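Local atomic coordinates of DNA-binding protein HU (Thermotoga maritima, PDB entry 1B8Z), a protein that binds DNA as a histone-like protein and can wrap it, stabilising it against denaturation under extreme environmental conditions. Residues Glu5-Val10 / Ala16-Val21; Glu30-Ala35 / Glu40-Val45. All coordinates share one frame; numbering follows the deposited sequence.

Interaction 1: Glu5-Val10 / Ala16-Val21; sequences ELIDRV and AKKKDV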
ATOM      1  N   GLU B   5      -6.903   5.778  10.689  1.00 14.82           N
ATOM      2  CA  GLU B   5      -6.674   7.156  10.292  1.00 15.89           C
ATOM      3  C   GLU B   5      -6.339   7.224   8.794  1.00 16.84           C
ATOM      4  O   GLU B   5      -6.705   8.173   8.094  1.00 16.22           O
ATOM      5  CB  GLU B   5      -5.565   7.836  11.083  1.00 19.12           C
ATOM      6  CG  GLU B   5      -5.799   7.938  12.577  1.00 28.97           C
ATOM      7  CD  GLU B   5      -4.533   8.377  13.301  1.00 38.43           C
ATOM      8  OE1 GLU B   5      -3.661   7.525  13.597  1.00 32.13           O
ATOM      9  OE2 GLU B   5      -4.461   9.596  13.574  1.00 40.53           O
ATOM     10  N   LEU B   6      -5.563   6.239   8.324  1.00 14.96           N
ATOM     11  CA  LEU B   6      -5.257   6.175   6.883  1.00 12.91           C
ATOM     12  C   LEU B   6      -6.545   6.101   6.079  1.00 14.41           C
ATOM     13  O   LEU B   6      -6.690   6.861   5.093  1.00 16.29           O
ATOM     14  CB  LEU B   6      -4.336   4.968   6.615  1.00 13.68           C
ATOM     15  CG  LEU B   6      -4.037   4.649   5.138  1.00 14.30           C
ATOM     16  CD1 LEU B   6      -3.305   5.804   4.490  1.00 19.06           C
ATOM     17  CD2 LEU B   6      -3.207   3.360   5.059  1.00 17.54           C
ATOM     18  N   ILE B   7      -7.468   5.227   6.437  1.00 15.00           N
ATOM     19  CA  ILE B   7      -8.747   5.102   5.738  1.00 12.86           C
ATOM     20  C   ILE B   7      -9.490   6.438   5.783  1.00 14.49           C
ATOM     21  O   ILE B   7      -9.978   6.872   4.734  1.00 17.48           O
ATOM     22  CB  ILE B   7      -9.579   3.958   6.323  1.00 14.54           C
ATOM     23  CG1 ILE B   7      -8.926   2.600   5.965  1.00 18.38           C
ATOM     24  CG2 ILE B   7     -11.017   3.982   5.794  1.00 18.22           C
ATOM     25  CD1 ILE B   7      -9.451   1.478   6.842  1.00 21.38           C
ATOM     26  N   ASP B   8      -9.568   7.087   6.938  1.00 16.27           N
ATOM     27  CA  ASP B   8     -10.321   8.357   6.998  1.00 17.25           C
ATOM     28  C   ASP B   8      -9.706   9.430   6.129  1.00 17.36           C
ATOM     29  O   ASP B   8     -10.435  10.170   5.427  1.00 20.06           O
ATOM     30  CB  ASP B   8     -10.275   8.851   8.458  1.00 20.11           C
ATOM     31  CG  ASP B   8     -11.158   8.043   9.380  1.00 26.73           C
ATOM     32  OD1 ASP B   8     -11.953   7.190   8.957  1.00 33.24           O
ATOM     33  OD2 ASP B   8     -11.022   8.291  10.613  1.00 34.89           O
ATOM     34  N   ARG B   9      -8.383   9.552   6.077  1.00 16.23           N
ATOM     35  CA  ARG B   9      -7.703  10.559   5.286  1.00 16.81           C
ATOM     36  C   ARG B   9      -7.920  10.266   3.798  1.00 17.80           C
ATOM     37  O   ARG B   9      -8.171  11.193   3.025  1.00 18.41           O
ATOM     38  CB  ARG B   9      -6.202  10.628   5.542  1.00 19.04           C
ATOM     39  CG  ARG B   9      -5.867  11.053   6.975  1.00 25.78           C
ATOM     40  CD  ARG B   9      -4.377  11.349   7.090  1.00 28.68           C
ATOM     41  NE  ARG B   9      -4.055  11.837   8.436  1.00 37.32           N
ATOM     42  CZ  ARG B   9      -3.927  13.124   8.745  1.00 45.85           C
ATOM     43  NH1 ARG B   9      -4.088  14.062   7.818  1.00 45.22           N
ATOM     44  NH2 ARG B   9      -3.631  13.475   9.995  1.00 44.54           N
ATOM     45  N   VAL B  10      -7.771   8.986   3.430  1.00 14.14           N
ATOM     46  CA  VAL B  10      -7.969   8.683   2.004  1.00 14.15           C
ATOM     47  C   VAL B  10      -9.404   8.903   1.599  1.00 16.64           C
ATOM     48  O   VAL B  10      -9.663   9.410   0.479  1.00 17.60           O
ATOM     49  CB  VAL B  10      -7.520   7.210   1.760  1.00 13.54           C
ATOM     50  CG1 VAL B  10      -7.968   6.720   0.379  1.00 13.69           C
ATOM     51  CG2 VAL B  10      -6.025   7.128   1.949  1.00 16.24           C
ATOM     52  N   ALA B  16     -14.599   9.463  -1.273  1.00 18.32           N
ATOM     53  CA  ALA B  16     -15.134   8.125  -1.269  1.00 19.86           C
ATOM     54  C   ALA B  16     -15.689   7.741   0.100  1.00 18.47           C
ATOM     55  O   ALA B  16     -15.315   8.357   1.113  1.00 22.65           O
ATOM     56  CB  ALA B  16     -13.978   7.162  -1.590  1.00 18.33           C
ATOM     57  N   LYS B  17     -16.586   6.778   0.094  1.00 20.68           N
ATOM     58  CA  LYS B  17     -17.150   6.282   1.351  1.00 20.79           C
ATOM     59  C   LYS B  17     -16.062   5.523   2.106  1.00 21.62           C
ATOM     60  O   LYS B  17     -15.329   4.776   1.451  1.00 20.92           O
ATOM     61  CB  LYS B  17     -18.321   5.345   1.054  1.00 28.75           C
ATOM     62  CG  LYS B  17     -19.450   6.052   0.300  1.00 32.01           C
ATOM     63  CD  LYS B  17     -20.508   5.029  -0.083  1.00 36.40           C
ATOM     64  CE  LYS B  17     -21.761   5.714  -0.608  1.00 40.73           C
ATOM     65  NZ  LYS B  17     -22.466   4.816  -1.574  1.00 38.61           N
ATOM     66  N   LYS B  18     -15.982   5.659   3.422  1.00 21.67           N
ATOM     67  CA  LYS B  18     -14.984   4.883   4.167  1.00 22.82           C
ATOM     68  C   LYS B  18     -15.101   3.398   3.934  1.00 23.54           C
ATOM     69  O   LYS B  18     -14.055   2.706   3.881  1.00 21.63           O
ATOM     70  CB  LYS B  18     -15.099   5.179   5.673  1.00 24.90           C
ATOM     71  CG  LYS B  18     -14.648   6.585   5.999  1.00 24.85           C
ATOM     72  CD  LYS B  18     -14.889   6.906   7.471  1.00 32.60           C
ATOM     73  CE  LYS B  18     -14.531   8.362   7.736  1.00 39.77           C
ATOM     74  NZ  LYS B  18     -14.314   8.605   9.194  1.00 44.30           N
ATOM     75  N   LYS B  19     -16.285   2.811   3.794  1.00 22.82           N
ATOM     76  CA  LYS B  19     -16.434   1.390   3.587  1.00 22.58           C
ATOM     77  C   LYS B  19     -15.807   0.939   2.267  1.00 21.27           C
ATOM     78  O   LYS B  19     -15.249  -0.154   2.234  1.00 21.51           O
ATOM     79  CB  LYS B  19     -17.895   0.941   3.667  1.00 30.05           C
ATOM     80  CG  LYS B  19     -18.777   1.469   2.554  1.00 37.07           C
ATOM     81  CD  LYS B  19     -20.209   0.964   2.669  1.00 41.89           C
ATOM     82  CE  LYS B  19     -21.101   1.648   1.640  1.00 45.37           C
ATOM     83  NZ  LYS B  19     -22.542   1.613   2.015  1.00 48.59           N
ATOM     84  N   ASP B  20     -15.851   1.782   1.232  1.00 19.89           N
ATOM     85  CA  ASP B  20     -15.264   1.402  -0.051  1.00 20.26           C
ATOM     86  C   ASP B  20     -13.739   1.505   0.024  1.00 18.60           C
ATOM     87  O   ASP B  20     -13.052   0.649  -0.528  1.00 18.02           O
ATOM     88  CB  ASP B  20     -15.792   2.298  -1.173  1.00 23.90           C
ATOM     89  CG  ASP B  20     -17.280   2.033  -1.397  1.00 28.93           C
ATOM     90  OD1 ASP B  20     -17.740   0.912  -1.128  1.00 33.71           O
ATOM     91  OD2 ASP B  20     -17.957   2.959  -1.876  1.00 33.06           O
ATOM     92  N   VAL B  21     -13.244   2.521   0.723  1.00 17.18           N
ATOM     93  CA  VAL B  21     -11.796   2.664   0.912  1.00 14.30           C
ATOM     94  C   VAL B  21     -11.283   1.459   1.694  1.00 15.01           C
ATOM     95  O   VAL B  21     -10.256   0.894   1.317  1.00 14.80           O
ATOM     96  CB  VAL B  21     -11.437   3.971   1.626  1.00 14.65           C
ATOM     97  CG1 VAL B  21      -9.959   3.990   1.969  1.00 16.87           C
ATOM     98  CG2 VAL B  21     -11.811   5.154   0.725  1.00 18.96           C
TER
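Asp8 and Lys18 form a salt bridge beside a small apolar cluster of Ile7, Val10 and Val21, and together they join the two helices of the helical hairpin (helices 3-14 and 18-37) at the start of the HU fold. Lys18 NZ lies 2.8 Å from Asp8 OD1 and donates a hydrogen bond to it. The ammonium group sits above the carboxylate, 74° out of its plane, so the attraction is probably more electrostatic than directional. The lysine brings more than its charge: CD runs 3.3 Å from Asp8 OD1, and the chain, extended beyond CG, carries NZ across to the first helix. With an asparagine in place of Asp8, the Lys18 ammonium would probably be left without its charged mate across this contact, and its long chain would be freer to swing into solvent.

The apolar cluster centres on Val21, whose CB is directed at the first helix. Its CG1 stands trans to the backbone N (chi1 172°) and lies 3.7 Å from Val10 CG1 and 4.0 Å from Ile7 CG2. The side chains of Val21 and Ile7 run antiparallel, side by side, and meet through these CG1 and CG2 methyls.

Further out, Ala11 touches both Lys18 and Val21, and Leu25 lies against Ile7. The second subunit continues the packing, its Ile24 on Val21 and its Thr31 on Val10. Lys17 holds the N-cap position of helix 18-37, and one residue into that helix the Lys18 carbonyl O is 3.8 Å from Ile7 CG2.

Interaction 2: Glu30-Ala35 / Glu40-Val45; sequences ETITEA and EKVQIV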
ATOM      1  N   GLU B  30      -4.204  -7.724   0.735  1.00 14.85           N
ATOM      2  CA  GLU B  30      -4.321  -9.175   0.523  1.00 16.36           C
ATOM      3  C   GLU B  30      -3.652  -9.552  -0.791  1.00 16.41           C
ATOM      4  O   GLU B  30      -2.936 -10.577  -0.812  1.00 18.57           O
ATOM      5  CB  GLU B  30      -5.809  -9.517   0.476  1.00 20.12           C
ATOM      6  CG  GLU B  30      -6.397  -9.428   1.882  1.00 35.91           C
ATOM      7  CD  GLU B  30      -7.901  -9.570   1.964  1.00 45.50           C
ATOM      8  OE1 GLU B  30      -8.551  -9.966   0.975  1.00 50.51           O
ATOM      9  OE2 GLU B  30      -8.451  -9.278   3.054  1.00 49.85           O
ATOM     10  N   THR B  31      -3.814  -8.725  -1.816  1.00 15.04           N
ATOM     11  CA  THR B  31      -3.178  -9.053  -3.113  1.00 15.71           C
ATOM     12  C   THR B  31      -1.676  -9.013  -3.029  1.00 16.64           C
ATOM     13  O   THR B  31      -0.977  -9.863  -3.593  1.00 17.24           O
ATOM     14  CB  THR B  31      -3.713  -8.141  -4.212  1.00 16.18           C
ATOM     15  OG1 THR B  31      -5.134  -8.339  -4.258  1.00 19.29           O
ATOM     16  CG2 THR B  31      -3.131  -8.452  -5.586  1.00 19.36           C
ATOM     17  N   ILE B  32      -1.087  -8.015  -2.356  1.00 13.90           N
ATOM     18  CA  ILE B  32       0.352  -7.961  -2.186  1.00 13.17           C
ATOM     19  C   ILE B  32       0.830  -9.142  -1.353  1.00 16.28           C
ATOM     20  O   ILE B  32       1.826  -9.798  -1.697  1.00 18.55           O
ATOM     21  CB  ILE B  32       0.761  -6.620  -1.518  1.00 15.21           C
ATOM     22  CG1 ILE B  32       0.459  -5.495  -2.488  1.00 15.16           C
ATOM     23  CG2 ILE B  32       2.223  -6.692  -1.065  1.00 17.01           C
ATOM     24  CD1 ILE B  32       0.656  -4.105  -1.834  1.00 17.63           C
ATOM     25  N   THR B  33       0.151  -9.476  -0.267  1.00 16.57           N
ATOM     26  CA  THR B  33       0.547 -10.609   0.588  1.00 17.80           C
ATOM     27  C   THR B  33       0.531 -11.908  -0.211  1.00 20.26           C
ATOM     28  O   THR B  33       1.504 -12.658  -0.080  1.00 22.55           O
ATOM     29  CB  THR B  33      -0.441 -10.704   1.759  1.00 23.55           C
ATOM     30  OG1 THR B  33      -0.300  -9.509   2.538  1.00 21.93           O
ATOM     31  CG2 THR B  33      -0.154 -11.917   2.634  1.00 22.29           C
ATOM     32  N   GLU B  34      -0.512 -12.126  -0.997  1.00 17.93           N
ATOM     33  CA  GLU B  34      -0.605 -13.363  -1.792  1.00 21.31           C
ATOM     34  C   GLU B  34       0.537 -13.430  -2.798  1.00 22.85           C
ATOM     35  O   GLU B  34       1.155 -14.494  -2.959  1.00 22.87           O
ATOM     36  CB  GLU B  34      -1.928 -13.450  -2.538  1.00 23.02           C
ATOM     37  CG  GLU B  34      -3.147 -13.676  -1.666  1.00 34.15           C
ATOM     38  CD  GLU B  34      -4.466 -13.436  -2.373  1.00 42.49           C
ATOM     39  OE1 GLU B  34      -4.518 -13.381  -3.621  1.00 47.49           O
ATOM     40  OE2 GLU B  34      -5.490 -13.295  -1.667  1.00 49.57           O
ATOM     41  N   ALA B  35       0.879 -12.320  -3.450  1.00 20.54           N
ATOM     42  CA  ALA B  35       1.984 -12.323  -4.415  1.00 20.83           C
ATOM     43  C   ALA B  35       3.306 -12.669  -3.746  1.00 22.55           C
ATOM     44  O   ALA B  35       4.095 -13.495  -4.245  1.00 21.67           O
ATOM     45  CB  ALA B  35       2.077 -10.958  -5.100  1.00 19.22           C
ATOM     46  N   GLU B  40       6.528 -13.778  -5.715  1.00 23.63           N
ATOM     47  CA  GLU B  40       6.493 -12.775  -6.764  1.00 22.33           C
ATOM     48  C   GLU B  40       6.897 -11.409  -6.198  1.00 24.09           C
ATOM     49  O   GLU B  40       6.836 -11.189  -4.977  1.00 28.27           O
ATOM     50  CB  GLU B  40       5.112 -12.675  -7.422  1.00 22.70           C
ATOM     51  CG  GLU B  40       4.619 -14.022  -7.919  1.00 28.86           C
ATOM     52  CD  GLU B  40       3.290 -13.994  -8.632  1.00 40.23           C
ATOM     53  OE1 GLU B  40       2.565 -12.989  -8.514  1.00 38.20           O
ATOM     54  OE2 GLU B  40       2.990 -15.010  -9.311  1.00 42.02           O
ATOM     55  N   LYS B  41       7.314 -10.521  -7.082  1.00 21.80           N
ATOM     56  CA  LYS B  41       7.657  -9.160  -6.639  1.00 23.17           C
ATOM     57  C   LYS B  41       6.458  -8.277  -6.952  1.00 23.32           C
ATOM     58  O   LYS B  41       5.637  -8.594  -7.824  1.00 22.01           O
ATOM     59  CB  LYS B  41       8.926  -8.773  -7.376  1.00 31.47           C
ATOM     60  CG  LYS B  41       9.156  -7.348  -7.785  1.00 38.74           C
ATOM     61  CD  LYS B  41      10.474  -7.236  -8.548  1.00 39.96           C
ATOM     62  CE  LYS B  41      11.386  -6.233  -7.855  1.00 42.78           C
ATOM     63  NZ  LYS B  41      12.803  -6.380  -8.300  1.00 47.84           N
ATOM     64  N   VAL B  42       6.267  -7.239  -6.139  1.00 20.29           N
ATOM     65  CA  VAL B  42       5.179  -6.285  -6.393  1.00 19.01           C
ATOM     66  C   VAL B  42       5.883  -4.945  -6.566  1.00 19.54           C
ATOM     67  O   VAL B  42       6.315  -4.324  -5.584  1.00 21.33           O
ATOM     68  CB  VAL B  42       4.066  -6.204  -5.341  1.00 18.12           C
ATOM     69  CG1 VAL B  42       3.046  -5.157  -5.739  1.00 20.86           C
ATOM     70  CG2 VAL B  42       3.442  -7.592  -5.183  1.00 21.26           C
ATOM     71  N   GLN B  43       5.997  -4.487  -7.797  1.00 16.38           N
ATOM     72  CA  GLN B  43       6.725  -3.264  -8.130  1.00 17.31           C
ATOM     73  C   GLN B  43       5.761  -2.156  -8.461  1.00 18.00           C
ATOM     74  O   GLN B  43       4.943  -2.300  -9.367  1.00 19.07           O
ATOM     75  CB  GLN B  43       7.621  -3.549  -9.352  1.00 23.73           C
ATOM     76  CG  GLN B  43       8.613  -2.410  -9.604  1.00 32.00           C
ATOM     77  CD  GLN B  43      10.028  -2.948  -9.782  1.00 33.65           C
ATOM     78  OE1 GLN B  43      10.232  -4.073 -10.251  1.00 37.31           O
ATOM     79  NE2 GLN B  43      11.014  -2.142  -9.415  1.00 37.87           N
ATOM     80  N   ILE B  44       5.766  -1.081  -7.661  1.00 15.71           N
ATOM     81  CA  ILE B  44       4.829   0.007  -7.898  1.00 15.76           C
ATOM     82  C   ILE B  44       5.649   1.234  -8.288  1.00 20.70           C
ATOM     83  O   ILE B  44       6.299   1.838  -7.433  1.00 20.80           O
ATOM     84  CB  ILE B  44       4.002   0.346  -6.637  1.00 17.05           C
ATOM     85  CG1 ILE B  44       3.174  -0.887  -6.263  1.00 20.90           C
ATOM     86  CG2 ILE B  44       3.109   1.553  -6.885  1.00 20.28           C
ATOM     87  CD1 ILE B  44       2.560  -0.839  -4.874  1.00 22.33           C
ATOM     88  N   VAL B  45       5.594   1.579  -9.559  1.00 21.51           N
ATOM     89  CA  VAL B  45       6.369   2.763 -10.001  1.00 26.18           C
ATOM     90  C   VAL B  45       6.015   4.006  -9.217  1.00 26.98           C
ATOM     91  O   VAL B  45       4.868   4.280  -8.863  1.00 26.89           O
ATOM     92  CB  VAL B  45       6.201   2.926 -11.521  1.00 30.74           C
ATOM     93  CG1 VAL B  45       6.498   4.325 -12.031  1.00 30.25           C
ATOM     94  CG2 VAL B  45       7.183   1.941 -12.166  1.00 35.86           C
TER
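Ala35 and Glu40 meet through their backbones where helix 18-37 gives way to the chain leading into strand 42-44, the first strand of the antiparallel sheet of the HU fold. The polar part of the contact is a single hydrogen bond, from Glu40 N to Ala35 O at 2.9 Å. Its N-H...O angle is 150°, so the bond is moderately bent. The bond links residues five apart, and the 5.1 Å between the CA atoms of Ala35 and Glu40 shows how tightly the chain folds back.

Around this bond the Glu40 side chain lies alongside Ala35, its CB and CG beside the carbonyl O and its OE1 near the alanine CB. Glu40 CB is 3.4 Å from Ala35 O, and with CG trans to the carbonyl carbon (chi1 -54°) the extended chain places OE1 4.0 Å from Ala35 CB, a van der Waals neighbour.

The apolar part belongs to Val42, whose two methyl groups divide the helix between them. CG2 reaches Ala35 CB at 3.6 Å, while CG1 faces Ile32 CG1 at 4.2 Å, where the two side chains cross at about a right angle. Ala35 and Ile32 lie three residues apart, nearly one helical turn, so one valine can span both.

Backbone hydrogen bonds to Phe50 hold Val42 in the hairpin with strand 48-51. Met1 of the second subunit packs on Ala35, while Leu29 of that subunit touches Ile44.

Chemically, the contact combines one backbone bond just before the strand with aliphatic packing of Val42 on Ala35 and Ile32, and has no salt bridge between the two segments; this suggests that burial of apolar carbon is a main part of the contact.

Interaction 1 is complete before interaction 2 begins in sequence, and helix 18-37 is common to both: residues 18-21 pack against helix 3-14 near the start of helix 18-37, and residues 30-35 meet the chain entering the sheet near the end of helix 18-37. The two centres are 21 Å apart, the centre of the chain falls between them, and the nearest atoms stay about 10 Å apart, so neither contact touches the other. The long helix therefore connects a helical pair to the antiparallel sheet of strands 42-44, 48-51 and 78-81. Both contacts also border the second subunit, consistent with the intertwined HU dimer.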